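Local coordinates for 3-oxoacyl-[acyl-carrier-protein] synthase 2 (Rickettsia rickettsii, PDB 4JGA) that probably catalyses the condensation of malonyl-ACP with a growing acyl-ACP chain, the chain-extending condensation of bacterial fatty acid synthesis, at residues Arg307-Asp312 / Ser428-Ser433. Sequence-based numbering, arbitrary orientation.
Sequences RDAMLD and SLVIKS
Ala309, in the last turns of helix 300-312, sits over Ser428 of strand 425-432, their CA atoms 6.0 Å apart; the axes of the short segments 307-312 and 428-432 come within 7.6 Å and run the same general way at 36°. The methyl of Ala309 does most of the touching. It lies 3.7 Å from the backbone O of Ser428, and the same CB rests 3.9 Å from Ser428 CB. Val430, two residues on and facing the same way, meets that methyl from roughly a right angle to the serine O: CG1 is anti to the backbone N (chi1 175°), which leaves CG2 beside that N and 3.9 Å from Ala309 CB. Met310 adds a looser touch, its CG 4.3 Å from Val430 CG2, and also touches Ile315, Pro317 and Ile320. The OG of Ser428 is instead hydrogen-bonded to Asn418 OD1, and Asn418 is itself a residue of the potassium site. Helix 300-312 thus covers one face of the sheet in the C-terminal half of the thiolase-type fold, and helix 368-382 the other. With no hydrogen bond between the two segments, van der Waals contact of one methyl with a carbonyl, a serine CB and a valine methyl joins them.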
# COMPACT_ATOMS: atom_id res chain seq x y z
N ARG A 307 9.15 -20.49 7.57
CA ARG A 307 8.75 -21.85 7.30
C ARG A 307 7.93 -21.94 6.01
O ARG A 307 8.18 -22.80 5.17
CB ARG A 307 7.95 -22.40 8.46
CG ARG A 307 7.59 -23.87 8.32
CD ARG A 307 6.38 -24.23 9.19
NE ARG A 307 5.27 -23.32 8.85
CZ ARG A 307 4.18 -23.17 9.60
NH1 ARG A 307 4.02 -23.86 10.72
NH2 ARG A 307 3.23 -22.33 9.20
N ASP A 308 6.96 -21.06 5.88
CA ASP A 308 6.10 -21.04 4.70
C ASP A 308 6.87 -20.67 3.41
O ASP A 308 6.55 -21.15 2.35
CB ASP A 308 4.97 -20.04 4.87
CG ASP A 308 3.98 -20.46 5.98
OD1 ASP A 308 4.12 -21.56 6.59
OD2 ASP A 308 3.09 -19.63 6.22
N ALA A 309 7.85 -19.81 3.54
CA ALA A 309 8.60 -19.37 2.37
C ALA A 309 9.34 -20.57 1.77
O ALA A 309 9.35 -20.76 0.56
CB ALA A 309 9.56 -18.26 2.73
N MET A 310 9.84 -21.43 2.65
CA MET A 310 10.55 -22.65 2.25
C MET A 310 9.62 -23.73 1.74
O MET A 310 9.93 -24.38 0.75
CB MET A 310 11.41 -23.16 3.40
CG MET A 310 12.62 -22.27 3.64
SD MET A 310 13.72 -22.94 4.88
CE MET A 310 12.77 -22.82 6.36
N LEU A 311 8.46 -23.87 2.38
CA LEU A 311 7.45 -24.77 1.86
C LEU A 311 6.97 -24.33 0.47
O LEU A 311 6.81 -25.14 -0.44
CB LEU A 311 6.26 -24.91 2.83
CG LEU A 311 6.56 -25.66 4.14
CD1 LEU A 311 5.36 -25.57 5.08
CD2 LEU A 311 6.91 -27.14 3.91
N ASP A 312 6.75 -23.04 0.32
CA ASP A 312 6.32 -22.44 -0.95
C ASP A 312 7.40 -22.74 -2.02
O ASP A 312 7.07 -23.09 -3.15
CB ASP A 312 6.11 -20.92 -0.74
CG ASP A 312 5.57 -20.20 -1.99
OD1 ASP A 312 4.71 -20.77 -2.64
OD2 ASP A 312 6.02 -19.07 -2.31
N SER A 428 8.93 -13.15 4.35
CA SER A 428 10.19 -13.85 4.05
C SER A 428 10.23 -14.23 2.58
O SER A 428 9.20 -14.67 2.01
CB SER A 428 10.34 -15.10 4.90
OG SER A 428 10.51 -14.74 6.26
N LEU A 429 11.40 -14.06 1.98
CA LEU A 429 11.62 -14.37 0.60
C LEU A 429 12.79 -15.36 0.46
O LEU A 429 13.79 -15.23 1.16
CB LEU A 429 11.92 -13.09 -0.17
CG LEU A 429 10.72 -12.14 -0.34
CD1 LEU A 429 11.19 -10.73 -0.75
CD2 LEU A 429 9.71 -12.72 -1.32
N VAL A 430 12.63 -16.34 -0.43
CA VAL A 430 13.69 -17.27 -0.76
C VAL A 430 14.09 -17.11 -2.24
O VAL A 430 13.26 -17.13 -3.15
CB VAL A 430 13.30 -18.74 -0.51
CG1 VAL A 430 14.40 -19.69 -0.98
CG2 VAL A 430 12.99 -18.96 0.95
N ILE A 431 15.40 -17.01 -2.45
CA ILE A 431 15.98 -16.85 -3.75
C ILE A 431 16.96 -17.98 -3.96
O ILE A 431 17.66 -18.38 -3.03
CB ILE A 431 16.81 -15.57 -3.83
CG1 ILE A 431 15.93 -14.37 -3.61
CG2 ILE A 431 17.45 -15.44 -5.21
CD1 ILE A 431 16.79 -13.10 -3.42
N LYS A 432 17.06 -18.46 -5.18
CA LYS A 432 18.06 -19.44 -5.48
C LYS A 432 18.87 -19.05 -6.70
O LYS A 432 18.41 -18.37 -7.58
CB LYS A 432 17.43 -20.84 -5.60
CG LYS A 432 17.02 -21.22 -6.98
CD LYS A 432 16.59 -22.65 -7.08
CE LYS A 432 16.09 -22.91 -8.48
NZ LYS A 432 15.95 -24.35 -8.83
N SER A 433 20.10 -19.51 -6.73
CA SER A 433 20.92 -19.39 -7.90
C SER A 433 20.26 -20.12 -9.06
O SER A 433 19.71 -21.22 -8.90
CB SER A 433 22.29 -20.02 -7.65
OG SER A 433 22.86 -20.37 -8.86